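Local coordinates for protein protoporphyrinogen oxidase (Exiguobacterium sibiricum, PDB 3LOV) that binds FAD and probably oxidises coproporphyrinogen III to coproporphyrin III with molecular oxygen in haem b biosynthesis, at residues 308-313 and 408-413; 174-179 and 365-370. All coordinates share one frame; numbering follows the deposited sequence.

Interaction 1. Residues 308-313 and 408-413; sequences HSTATV and DGLPAY. With FAD (flavin-adenine dinucleotide), chain B.
Part of the wall of the FAD pocket, beside the dimethylbenzene end of the flavin, is built where G409 and L410 lie across from H308 in what fits a classic beta bulge. The three backbone hydrogen bonds between H308 and G409 or L410 are all weak. The one well-formed direct bond is D408 N to S309 OG, at 3.0 Å and nearly straight (169°). The imidazole of H308 lies against L410, with CE1 3.6 Å from L410 CB and NE2 3.6 Å from L410 CD1. Its CG sits between the backbone N and the carbonyl carbon (chi1 72°), which brings the ring up to the leucine. A water in the ring plane lies 2.7 Å from H308 ND1 and donates to L410 O. With an alanine at H308, the water would probably lose its ring partner and a gap would be likely to open beside L410. L410 CG reaches FAD C8M at 3.6 Å, and T310 CB meets FAD C7M at the same distance. At G409 a beta carbon would collide with C8M. Strand 307-318 runs between strand 400-411, at the sheet edge, and strand 357-364; helix 377-392 packs on A311 and V313.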
ATOM      1  N   HIS A 308      -3.924 -10.409   3.842  1.00 18.20           N
ATOM      2  CA  HIS A 308      -4.872 -10.173   4.940  1.00 19.11           C
ATOM      3  C   HIS A 308      -5.844  -9.062   4.542  1.00 20.69           C
ATOM      4  O   HIS A 308      -5.585  -8.297   3.590  1.00 21.96           O
ATOM      5  CB  HIS A 308      -4.112  -9.854   6.248  1.00 17.99           C
ATOM      6  CG  HIS A 308      -3.473  -8.505   6.269  1.00 23.72           C
ATOM      7  ND1 HIS A 308      -2.206  -8.267   5.773  1.00 22.99           N
ATOM      8  CD2 HIS A 308      -3.930  -7.312   6.724  1.00 21.79           C
ATOM      9  CE1 HIS A 308      -1.915  -6.988   5.915  1.00 29.39           C
ATOM     10  NE2 HIS A 308      -2.939  -6.384   6.491  1.00 21.59           N
ATOM     11  N   SER A 309      -6.963  -8.974   5.263  1.00 22.03           N
ATOM     12  CA  SER A 309      -7.986  -7.951   5.046  1.00 19.95           C
ATOM     13  C   SER A 309      -7.861  -6.816   6.034  1.00 21.07           C
ATOM     14  O   SER A 309      -7.460  -7.015   7.163  1.00 19.33           O
ATOM     15  CB  SER A 309      -9.404  -8.541   5.182  1.00 21.31           C
ATOM     16  OG  SER A 309      -9.587  -9.549   4.211  1.00 20.77           O
ATOM     17  N   THR A 310      -8.267  -5.634   5.591  1.00 19.70           N
ATOM     18  CA  THR A 310      -8.208  -4.426   6.379  1.00 19.45           C
ATOM     19  C   THR A 310      -9.573  -3.746   6.323  1.00 20.51           C
ATOM     20  O   THR A 310     -10.211  -3.733   5.268  1.00 20.78           O
ATOM     21  CB  THR A 310      -7.132  -3.420   5.824  1.00 21.46           C
ATOM     22  OG1 THR A 310      -5.853  -4.067   5.709  1.00 21.25           O
ATOM     23  CG2 THR A 310      -7.003  -2.173   6.743  1.00 20.49           C
ATOM     24  N   ALA A 311     -10.028  -3.219   7.457  1.00 16.86           N
ATOM     25  CA  ALA A 311     -11.116  -2.224   7.481  1.00 20.07           C
ATOM     26  C   ALA A 311     -10.578  -0.841   7.893  1.00 22.27           C
ATOM     27  O   ALA A 311      -9.696  -0.727   8.766  1.00 19.67           O
ATOM     28  CB  ALA A 311     -12.213  -2.638   8.433  1.00 20.82           C
ATOM     29  N   THR A 312     -11.102   0.210   7.266  1.00 21.96           N
ATOM     30  CA  THR A 312     -10.904   1.552   7.774  1.00 22.40           C
ATOM     31  C   THR A 312     -12.222   2.007   8.399  1.00 24.03           C
ATOM     32  O   THR A 312     -13.313   1.782   7.851  1.00 22.93           O
ATOM     33  CB  THR A 312     -10.402   2.537   6.692  1.00 20.50           C
ATOM     34  OG1 THR A 312     -11.386   2.669   5.664  1.00 22.34           O
ATOM     35  CG2 THR A 312      -9.058   2.054   6.084  1.00 19.70           C
ATOM     36  N   VAL A 313     -12.117   2.606   9.582  1.00 23.86           N
ATOM     37  CA  VAL A 313     -13.286   3.041  10.327  1.00 21.25           C
ATOM     38  C   VAL A 313     -13.024   4.512  10.652  1.00 21.22           C
ATOM     39  O   VAL A 313     -12.106   4.828  11.389  1.00 19.97           O
ATOM     40  CB  VAL A 313     -13.536   2.176  11.587  1.00 23.96           C
ATOM     41  CG1 VAL A 313     -14.824   2.664  12.339  1.00 17.14           C
ATOM     42  CG2 VAL A 313     -13.633   0.690  11.203  1.00 17.03           C
ATOM     43  N   ASP A 408      -8.774  -9.156   1.391  1.00 20.17           N
ATOM     44  CA  ASP A 408      -7.563  -9.736   0.782  1.00 21.93           C
ATOM     45  C   ASP A 408      -6.726  -8.695   0.042  1.00 24.93           C
ATOM     46  O   ASP A 408      -6.215  -8.971  -1.045  1.00 29.10           O
ATOM     47  CB  ASP A 408      -7.918 -10.868  -0.199  1.00 22.75           C
ATOM     48  CG  ASP A 408      -8.992 -11.805   0.359  1.00 23.61           C
ATOM     49  OD1 ASP A 408      -9.009 -12.057   1.597  1.00 29.94           O
ATOM     50  OD2 ASP A 408      -9.858 -12.243  -0.423  1.00 45.28           O
ATOM     51  N   GLY A 409      -6.564  -7.531   0.657  1.00 24.71           N
ATOM     52  CA  GLY A 409      -6.031  -6.340  -0.029  1.00 29.63           C
ATOM     53  C   GLY A 409      -4.519  -6.229  -0.024  1.00 29.57           C
ATOM     54  O   GLY A 409      -3.940  -5.620  -0.922  1.00 33.53           O
ATOM     55  N   LEU A 410      -3.876  -6.789   0.997  1.00 24.10           N
ATOM     56  CA  LEU A 410      -2.455  -6.636   1.147  1.00 22.20           C
ATOM     57  C   LEU A 410      -1.693  -7.943   1.017  1.00 22.13           C
ATOM     58  O   LEU A 410      -1.762  -8.792   1.879  1.00 22.58           O
ATOM     59  CB  LEU A 410      -2.142  -5.916   2.466  1.00 23.69           C
ATOM     60  CG  LEU A 410      -2.594  -4.441   2.486  1.00 31.37           C
ATOM     61  CD1 LEU A 410      -2.609  -3.848   3.912  1.00 29.47           C
ATOM     62  CD2 LEU A 410      -1.782  -3.575   1.498  1.00 26.36           C
ATOM     63  N   PRO A 411      -0.935  -8.097  -0.059  1.00 22.12           N
ATOM     64  CA  PRO A 411      -0.035  -9.257  -0.145  1.00 22.43           C
ATOM     65  C   PRO A 411       1.220  -9.097   0.669  1.00 22.92           C
ATOM     66  O   PRO A 411       1.742  -7.994   0.782  1.00 21.10           O
ATOM     67  CB  PRO A 411       0.375  -9.302  -1.620  1.00 22.52           C
ATOM     68  CG  PRO A 411      -0.584  -8.459  -2.331  1.00 28.12           C
ATOM     69  CD  PRO A 411      -1.005  -7.383  -1.335  1.00 23.24           C
ATOM     70  N   ALA A 412       1.707 -10.227   1.170  1.00 22.30           N
ATOM     71  CA  ALA A 412       2.914 -10.320   1.942  1.00 20.99           C
ATOM     72  C   ALA A 412       4.038 -10.739   1.007  1.00 21.33           C
ATOM     73  O   ALA A 412       4.198 -11.961   0.680  1.00 20.48           O
ATOM     74  CB  ALA A 412       2.718 -11.375   3.076  1.00 19.44           C
ATOM     75  N   TYR A 413       4.787  -9.732   0.542  1.00 17.17           N
ATOM     76  CA  TYR A 413       5.999  -9.942  -0.237  1.00 19.00           C
ATOM     77  C   TYR A 413       7.135 -10.375   0.680  1.00 19.40           C
ATOM     78  O   TYR A 413       7.409  -9.702   1.648  1.00 22.76           O
ATOM     79  CB  TYR A 413       6.496  -8.638  -0.902  1.00 17.83           C
ATOM     80  CG  TYR A 413       5.718  -8.069  -2.093  1.00 17.84           C
ATOM     81  CD1 TYR A 413       4.350  -8.310  -2.283  1.00 20.43           C
ATOM     82  CD2 TYR A 413       6.345  -7.200  -2.967  1.00 15.98           C
ATOM     83  CE1 TYR A 413       3.634  -7.735  -3.358  1.00 22.97           C
ATOM     84  CE2 TYR A 413       5.644  -6.615  -4.047  1.00 20.75           C
ATOM     85  CZ  TYR A 413       4.308  -6.900  -4.250  1.00 20.22           C
ATOM     86  OH  TYR A 413       3.645  -6.301  -5.296  1.00 15.54           O
TER
HETATM   87  PA  FAD B 500      -7.696  -3.170  -7.071  1.00 17.82           P
HETATM   88  O1A FAD B 500      -7.827  -1.760  -6.603  1.00 18.79           O
HETATM   89  O2A FAD B 500      -7.960  -4.268  -6.111  1.00 15.01           O
HETATM   90  O5B FAD B 500      -8.641  -3.364  -8.337  1.00 20.72           O
HETATM   91  C5B FAD B 500      -8.993  -4.628  -8.837  1.00 16.19           C
HETATM   92  C4B FAD B 500     -10.210  -4.443  -9.752  1.00 16.20           C
HETATM   93  O4B FAD B 500     -10.498  -5.650 -10.460  1.00 15.61           O
HETATM   94  C3B FAD B 500     -11.430  -4.039  -8.950  1.00 16.44           C
HETATM   95  O3B FAD B 500     -12.116  -2.953  -9.547  1.00 14.25           O
HETATM   96  C2B FAD B 500     -12.230  -5.328  -8.964  1.00 17.01           C
HETATM   97  O2B FAD B 500     -13.597  -5.123  -8.912  1.00 15.72           O
HETATM   98  C1B FAD B 500     -11.859  -5.936 -10.301  1.00 17.25           C
HETATM   99  N9A FAD B 500     -12.066  -7.388 -10.419  1.00 17.90           N
HETATM  100  C8A FAD B 500     -11.938  -8.411  -9.506  1.00 21.99           C
HETATM  101  N7A FAD B 500     -12.239  -9.597 -10.093  1.00 16.36           N
HETATM  102  C5A FAD B 500     -12.568  -9.336 -11.395  1.00 19.04           C
HETATM  103  C6A FAD B 500     -12.939 -10.135 -12.479  1.00 21.65           C
HETATM  104  N6A FAD B 500     -13.005 -11.459 -12.370  1.00 16.43           N
HETATM  105  N1A FAD B 500     -13.215  -9.546 -13.703  1.00 16.90           N
HETATM  106  C2A FAD B 500     -13.084  -8.188 -13.870  1.00 18.13           C
HETATM  107  N3A FAD B 500     -12.691  -7.402 -12.803  1.00 17.02           N
HETATM  108  C4A FAD B 500     -12.462  -7.962 -11.598  1.00 20.86           C
HETATM  109  N1  FAD B 500      -1.142   2.490  -1.709  1.00 22.22           N
HETATM  110  C2  FAD B 500      -0.566   3.728  -1.637  1.00 22.51           C
HETATM  111  O2  FAD B 500       0.208   4.115  -2.524  1.00 15.26           O
HETATM  112  N3  FAD B 500      -0.828   4.537  -0.561  1.00 19.80           N
HETATM  113  C4  FAD B 500      -1.627   4.149   0.452  1.00 23.54           C
HETATM  114  O4  FAD B 500      -1.842   4.930   1.360  1.00 24.44           O
HETATM  115  C4X FAD B 500      -2.196   2.893   0.427  1.00 22.14           C
HETATM  116  N5  FAD B 500      -3.056   2.505   1.441  1.00 18.13           N
HETATM  117  C5X FAD B 500      -3.635   1.235   1.376  1.00 26.05           C
HETATM  118  C6  FAD B 500      -4.476   0.804   2.407  1.00 25.58           C
HETATM  119  C7  FAD B 500      -5.063  -0.472   2.355  1.00 27.01           C
HETATM  120  C7M FAD B 500      -5.972  -0.924   3.460  1.00 27.99           C
HETATM  121  C8  FAD B 500      -4.841  -1.312   1.249  1.00 23.91           C
HETATM  122  C8M FAD B 500      -5.444  -2.702   1.156  1.00 23.18           C
HETATM  123  C9  FAD B 500      -4.018  -0.888   0.209  1.00 18.94           C
HETATM  124  C9A FAD B 500      -3.401   0.383   0.260  1.00 17.41           C
HETATM  125  N10 FAD B 500      -2.571   0.811  -0.783  1.00 16.08           N
HETATM  126  C10 FAD B 500      -1.964   2.070  -0.686  1.00 21.87           C
HETATM  127  C1' FAD B 500      -2.250  -0.036  -1.992  1.00 17.38           C
HETATM  128  C2' FAD B 500      -3.203   0.366  -3.144  1.00 19.51           C
HETATM  129  O2' FAD B 500      -4.497   0.081  -2.761  1.00 20.77           O
HETATM  130  C3' FAD B 500      -2.909  -0.370  -4.458  1.00 16.92           C
HETATM  131  O3' FAD B 500      -1.719   0.215  -4.971  1.00 30.23           O
HETATM  132  C4' FAD B 500      -3.989  -0.239  -5.563  1.00 19.29           C
HETATM  133  O4' FAD B 500      -5.301   0.050  -5.119  1.00 26.01           O
HETATM  134  C5' FAD B 500      -4.124  -1.522  -6.361  1.00 22.86           C
HETATM  135  O5' FAD B 500      -5.000  -1.300  -7.436  1.00 20.38           O
HETATM  136  P   FAD B 500      -5.260  -2.470  -8.463  1.00 14.00           P
HETATM  137  O1P FAD B 500      -4.019  -3.273  -8.750  1.00 15.72           O
HETATM  138  O2P FAD B 500      -6.044  -2.033  -9.677  1.00 17.71           O
HETATM  139  O3P FAD B 500      -6.229  -3.497  -7.636  1.00 13.66           O
HETATM  140  O   HOH W   1      -0.497  -9.622   4.236  1.00 15.64           O

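Interaction 2. Residues 174-179 and 365-370; sequences IYAGNI and GRPGND. With FAD (flavin-adenine dinucleotide), chain B.
A176 and R366 bring the two backbones closest, with 5.5 Å between their CA atoms, where the loop after helix 160-172 passes a type II beta turn running from R366 to N369. No direct hydrogen bond joins the segments. The turn is closed by N369 N to R366 O, and R366 N to N369 O adds a second bond. The methyl of A176 points into the contact. It lies 4.1 Å from P367 CD and also touches R366 CG and the carbonyl oxygen of G365. The proline ring presses on the backbone as well, with P367 CD 3.2 Å from A176 O. The side chains of N178 and P367 pass alongside, pointing opposite ways, and N178 ND2 comes to 3.8 Å from P367 CG. N178 CG stands anti to the carbonyl carbon (chi1 -71°), and with that turn the amide reaches the proline ring. The other amide atom, N178 OD1, is held by R334.

Water supplies the polar links. One molecule donates to A176 O at 2.7 Å and accepts from R366 NH1, lying in the guanidinium plane at its edge. R366 NH2 is bonded to V332 O, so the guanidinium has partners on two of its nitrogens. Another water accepts from N178 ND2 and donates to P367 O at 2.7 Å. Two more lie between I174 O and G365 O.

This is a loop-to-loop contact beside the flavin site of an amine oxidase-type flavoprotein. The same loop carries Y175 to the cofactor, where Y175 OH lies 3.1 Å from FAD C4X, and I174 CD1 approaches FAD N5 at 4.0 Å. The contact joins this flavin-facing loop to the turn that follows strand 357-364.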
ATOM      1  N   ILE A 174       0.382   1.265   8.473  1.00 30.97           N
ATOM      2  CA  ILE A 174      -0.965   0.711   8.283  1.00 34.20           C
ATOM      3  C   ILE A 174      -0.989  -0.692   7.597  1.00 35.03           C
ATOM      4  O   ILE A 174      -1.927  -1.473   7.802  1.00 34.97           O
ATOM      5  CB  ILE A 174      -1.886   1.706   7.536  1.00 33.10           C
ATOM      6  CG1 ILE A 174      -1.376   1.993   6.124  1.00 33.21           C
ATOM      7  CG2 ILE A 174      -2.012   3.046   8.321  1.00 36.58           C
ATOM      8  CD1 ILE A 174      -2.285   2.972   5.383  1.00 39.68           C
ATOM      9  N   TYR A 175       0.075  -1.038   6.874  1.00 34.84           N
ATOM     10  CA  TYR A 175       0.141  -2.308   6.164  1.00 35.66           C
ATOM     11  C   TYR A 175       0.415  -3.517   7.079  1.00 34.89           C
ATOM     12  O   TYR A 175       0.081  -4.662   6.736  1.00 37.93           O
ATOM     13  CB  TYR A 175       1.176  -2.229   5.039  1.00 36.11           C
ATOM     14  CG  TYR A 175       1.027  -1.034   4.102  1.00 41.69           C
ATOM     15  CD1 TYR A 175       0.187  -1.089   2.986  1.00 41.60           C
ATOM     16  CD2 TYR A 175       1.756   0.157   4.322  1.00 48.28           C
ATOM     17  CE1 TYR A 175       0.074  -0.004   2.106  1.00 44.81           C
ATOM     18  CE2 TYR A 175       1.635   1.259   3.457  1.00 47.67           C
ATOM     19  CZ  TYR A 175       0.790   1.170   2.347  1.00 51.82           C
ATOM     20  OH  TYR A 175       0.676   2.236   1.476  1.00 53.95           O
ATOM     21  N   ALA A 176       1.015  -3.291   8.242  1.00 29.75           N
ATOM     22  CA  ALA A 176       1.024  -4.305   9.287  1.00 31.43           C
ATOM     23  C   ALA A 176       1.846  -5.566   9.002  1.00 33.00           C
ATOM     24  O   ALA A 176       1.652  -6.594   9.668  1.00 32.92           O
ATOM     25  CB  ALA A 176      -0.407  -4.714   9.621  1.00 30.68           C
ATOM     26  N   GLY A 177       2.758  -5.497   8.040  1.00 31.22           N
ATOM     27  CA  GLY A 177       3.556  -6.647   7.662  1.00 29.17           C
ATOM     28  C   GLY A 177       4.547  -7.066   8.718  1.00 31.24           C
ATOM     29  O   GLY A 177       4.774  -6.374   9.726  1.00 31.03           O
ATOM     30  N   ASN A 178       5.125  -8.228   8.498  1.00 26.86           N
ATOM     31  CA  ASN A 178       6.006  -8.811   9.441  1.00 29.11           C
ATOM     32  C   ASN A 178       7.432  -8.419   9.078  1.00 28.49           C
ATOM     33  O   ASN A 178       7.945  -8.838   8.050  1.00 28.07           O
ATOM     34  CB  ASN A 178       5.825 -10.350   9.450  1.00 26.15           C
ATOM     35  CG  ASN A 178       4.492 -10.786  10.072  1.00 29.27           C
ATOM     36  OD1 ASN A 178       4.186 -10.407  11.193  1.00 28.85           O
ATOM     37  ND2 ASN A 178       3.723 -11.599   9.358  1.00 25.91           N
ATOM     38  N   ILE A 179       8.083  -7.635   9.927  1.00 27.01           N
ATOM     39  CA  ILE A 179       9.459  -7.273   9.664  1.00 27.06           C
ATOM     40  C   ILE A 179      10.353  -8.501   9.363  1.00 26.93           C
ATOM     41  O   ILE A 179      11.277  -8.408   8.540  1.00 25.14           O
ATOM     42  CB  ILE A 179      10.057  -6.401  10.806  1.00 27.42           C
ATOM     43  CG1 ILE A 179      11.286  -5.638  10.304  1.00 28.28           C
ATOM     44  CG2 ILE A 179      10.445  -7.243  12.014  1.00 26.89           C
ATOM     45  CD1 ILE A 179      11.631  -4.402  11.144  1.00 25.64           C
ATOM     46  N   GLY A 365      -6.942  -4.905  11.142  1.00 20.87           N
ATOM     47  CA  GLY A 365      -6.544  -6.033  10.332  1.00 22.53           C
ATOM     48  C   GLY A 365      -5.038  -6.196  10.262  1.00 23.09           C
ATOM     49  O   GLY A 365      -4.332  -5.245   9.958  1.00 20.71           O
ATOM     50  N   ARG A 366      -4.558  -7.401  10.582  1.00 21.08           N
ATOM     51  CA  ARG A 366      -3.133  -7.793  10.443  1.00 21.72           C
ATOM     52  C   ARG A 366      -3.034  -9.166   9.812  1.00 19.83           C
ATOM     53  O   ARG A 366      -4.013  -9.922   9.836  1.00 19.54           O
ATOM     54  CB  ARG A 366      -2.461  -7.898  11.831  1.00 19.50           C
ATOM     55  CG  ARG A 366      -2.549  -6.663  12.698  1.00 19.37           C
ATOM     56  CD  ARG A 366      -1.848  -6.955  14.000  1.00 25.45           C
ATOM     57  NE  ARG A 366      -1.852  -5.811  14.889  1.00 25.59           N
ATOM     58  CZ  ARG A 366      -0.965  -4.820  14.841  1.00 26.62           C
ATOM     59  NH1 ARG A 366       0.006  -4.832  13.952  1.00 23.96           N
ATOM     60  NH2 ARG A 366      -1.074  -3.806  15.678  1.00 24.08           N
ATOM     61  N   PRO A 367      -1.849  -9.529   9.308  1.00 20.27           N
ATOM     62  CA  PRO A 367      -1.734 -10.875   8.756  1.00 24.04           C
ATOM     63  C   PRO A 367      -1.881 -11.938   9.874  1.00 25.20           C
ATOM     64  O   PRO A 367      -1.244 -11.851  10.956  1.00 22.13           O
ATOM     65  CB  PRO A 367      -0.328 -10.889   8.152  1.00 22.52           C
ATOM     66  CG  PRO A 367       0.392  -9.777   8.883  1.00 27.13           C
ATOM     67  CD  PRO A 367      -0.622  -8.743   9.096  1.00 22.95           C
ATOM     68  N   GLY A 368      -2.780 -12.881   9.631  1.00 21.58           N
ATOM     69  CA  GLY A 368      -3.054 -13.920  10.582  1.00 22.97           C
ATOM     70  C   GLY A 368      -3.984 -13.473  11.687  1.00 25.05           C
ATOM     71  O   GLY A 368      -4.325 -14.277  12.550  1.00 26.88           O
ATOM     72  N   ASN A 369      -4.455 -12.224  11.648  1.00 22.38           N
ATOM     73  CA  ASN A 369      -5.313 -11.690  12.712  1.00 21.67           C
ATOM     74  C   ASN A 369      -6.155 -10.557  12.154  1.00 22.86           C
ATOM     75  O   ASN A 369      -5.794  -9.392  12.269  1.00 22.32           O
ATOM     76  CB  ASN A 369      -4.379 -11.239  13.855  1.00 19.60           C
ATOM     77  CG  ASN A 369      -5.095 -10.603  15.050  1.00 17.95           C
ATOM     78  OD1 ASN A 369      -6.307 -10.680  15.201  1.00 22.89           O
ATOM     79  ND2 ASN A 369      -4.295  -9.946  15.918  1.00 16.65           N
ATOM     80  N   ASP A 370      -7.242 -10.903  11.470  1.00 24.21           N
ATOM     81  CA  ASP A 370      -8.070  -9.893  10.810  1.00 24.05           C
ATOM     82  C   ASP A 370      -9.558 -10.254  10.857  1.00 25.47           C
ATOM     83  O   ASP A 370     -10.353  -9.767  10.031  1.00 22.27           O
ATOM     84  CB  ASP A 370      -7.609  -9.702   9.347  1.00 18.90           C
ATOM     85  CG  ASP A 370      -7.712 -10.971   8.524  1.00 25.99           C
ATOM     86  OD1 ASP A 370      -8.120 -11.985   9.082  1.00 25.39           O
ATOM     87  OD2 ASP A 370      -7.364 -10.971   7.321  1.00 26.80           O
TER
HETATM   88  PA  FAD B 500      -7.696  -3.170  -7.071  1.00 17.82           P
HETATM   89  O1A FAD B 500      -7.827  -1.760  -6.603  1.00 18.79           O
HETATM   90  O2A FAD B 500      -7.960  -4.268  -6.111  1.00 15.01           O
HETATM   91  O5B FAD B 500      -8.641  -3.364  -8.337  1.00 20.72           O
HETATM   92  C5B FAD B 500      -8.993  -4.628  -8.837  1.00 16.19           C
HETATM   93  C4B FAD B 500     -10.210  -4.443  -9.752  1.00 16.20           C
HETATM   94  O4B FAD B 500     -10.498  -5.650 -10.460  1.00 15.61           O
HETATM   95  C3B FAD B 500     -11.430  -4.039  -8.950  1.00 16.44           C
HETATM   96  O3B FAD B 500     -12.116  -2.953  -9.547  1.00 14.25           O
HETATM   97  C2B FAD B 500     -12.230  -5.328  -8.964  1.00 17.01           C
HETATM   98  O2B FAD B 500     -13.597  -5.123  -8.912  1.00 15.72           O
HETATM   99  C1B FAD B 500     -11.859  -5.936 -10.301  1.00 17.25           C
HETATM  100  N9A FAD B 500     -12.066  -7.388 -10.419  1.00 17.90           N
HETATM  101  C8A FAD B 500     -11.938  -8.411  -9.506  1.00 21.99           C
HETATM  102  N7A FAD B 500     -12.239  -9.597 -10.093  1.00 16.36           N
HETATM  103  C5A FAD B 500     -12.568  -9.336 -11.395  1.00 19.04           C
HETATM  104  C6A FAD B 500     -12.939 -10.135 -12.479  1.00 21.65           C
HETATM  105  N6A FAD B 500     -13.005 -11.459 -12.370  1.00 16.43           N
HETATM  106  N1A FAD B 500     -13.215  -9.546 -13.703  1.00 16.90           N
HETATM  107  C2A FAD B 500     -13.084  -8.188 -13.870  1.00 18.13           C
HETATM  108  N3A FAD B 500     -12.691  -7.402 -12.803  1.00 17.02           N
HETATM  109  C4A FAD B 500     -12.462  -7.962 -11.598  1.00 20.86           C
HETATM  110  N1  FAD B 500      -1.142   2.490  -1.709  1.00 22.22           N
HETATM  111  C2  FAD B 500      -0.566   3.728  -1.637  1.00 22.51           C
HETATM  112  O2  FAD B 500       0.208   4.115  -2.524  1.00 15.26           O
HETATM  113  N3  FAD B 500      -0.828   4.537  -0.561  1.00 19.80           N
HETATM  114  C4  FAD B 500      -1.627   4.149   0.452  1.00 23.54           C
HETATM  115  O4  FAD B 500      -1.842   4.930   1.360  1.00 24.44           O
HETATM  116  C4X FAD B 500      -2.196   2.893   0.427  1.00 22.14           C
HETATM  117  N5  FAD B 500      -3.056   2.505   1.441  1.00 18.13           N
HETATM  118  C5X FAD B 500      -3.635   1.235   1.376  1.00 26.05           C
HETATM  119  C6  FAD B 500      -4.476   0.804   2.407  1.00 25.58           C
HETATM  120  C7  FAD B 500      -5.063  -0.472   2.355  1.00 27.01           C
HETATM  121  C7M FAD B 500      -5.972  -0.924   3.460  1.00 27.99           C
HETATM  122  C8  FAD B 500      -4.841  -1.312   1.249  1.00 23.91           C
HETATM  123  C8M FAD B 500      -5.444  -2.702   1.156  1.00 23.18           C
HETATM  124  C9  FAD B 500      -4.018  -0.888   0.209  1.00 18.94           C
HETATM  125  C9A FAD B 500      -3.401   0.383   0.260  1.00 17.41           C
HETATM  126  N10 FAD B 500      -2.571   0.811  -0.783  1.00 16.08           N
HETATM  127  C10 FAD B 500      -1.964   2.070  -0.686  1.00 21.87           C
HETATM  128  C1' FAD B 500      -2.250  -0.036  -1.992  1.00 17.38           C
HETATM  129  C2' FAD B 500      -3.203   0.366  -3.144  1.00 19.51           C
HETATM  130  O2' FAD B 500      -4.497   0.081  -2.761  1.00 20.77           O
HETATM  131  C3' FAD B 500      -2.909  -0.370  -4.458  1.00 16.92           C
HETATM  132  O3' FAD B 500      -1.719   0.215  -4.971  1.00 30.23           O
HETATM  133  C4' FAD B 500      -3.989  -0.239  -5.563  1.00 19.29           C
HETATM  134  O4' FAD B 500      -5.301   0.050  -5.119  1.00 26.01           O
HETATM  135  C5' FAD B 500      -4.124  -1.522  -6.361  1.00 22.86           C
HETATM  136  O5' FAD B 500      -5.000  -1.300  -7.436  1.00 20.38           O
HETATM  137  P   FAD B 500      -5.260  -2.470  -8.463  1.00 14.00           P
HETATM  138  O1P FAD B 500      -4.019  -3.273  -8.750  1.00 15.72           O
HETATM  139  O2P FAD B 500      -6.044  -2.033  -9.677  1.00 17.71           O
HETATM  140  O3P FAD B 500      -6.229  -3.497  -7.636  1.00 13.66           O
HETATM  141  O   HOH W   2      -4.578  -2.684   9.737  1.00 23.55           O
HETATM  142  O   HOH W   3      -3.545  -3.655   7.173  1.00 33.43           O
HETATM  143  O   HOH W   4       1.166  -7.045  12.330  1.00 25.07           O
HETATM  144  O   HOH W   5       1.334 -12.584  11.254  1.00 28.89           O

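Interactions 1 and 2 are neighbours, with centres about 7 Å apart, and both touch the isoalloxazine of FAD. Interaction 1 meets its dimethylbenzene end. Interaction 2 comes to the middle of the ring system through Y175. A probable hydrogen bond from S309 N to D370 OD2, 2.9 Å, ties strand 307-318 to the loop 365-370. H308 CE1 packs 3.2 Å from Y175 O, and L410 CD2 lies 3.5 Å from Y175 CD1. H308 also touches P367. H308, L410 and Y175 thus join the sheet edge and the loop 174-179 beside the flavin. Along the sequence the segments of the two contacts alternate.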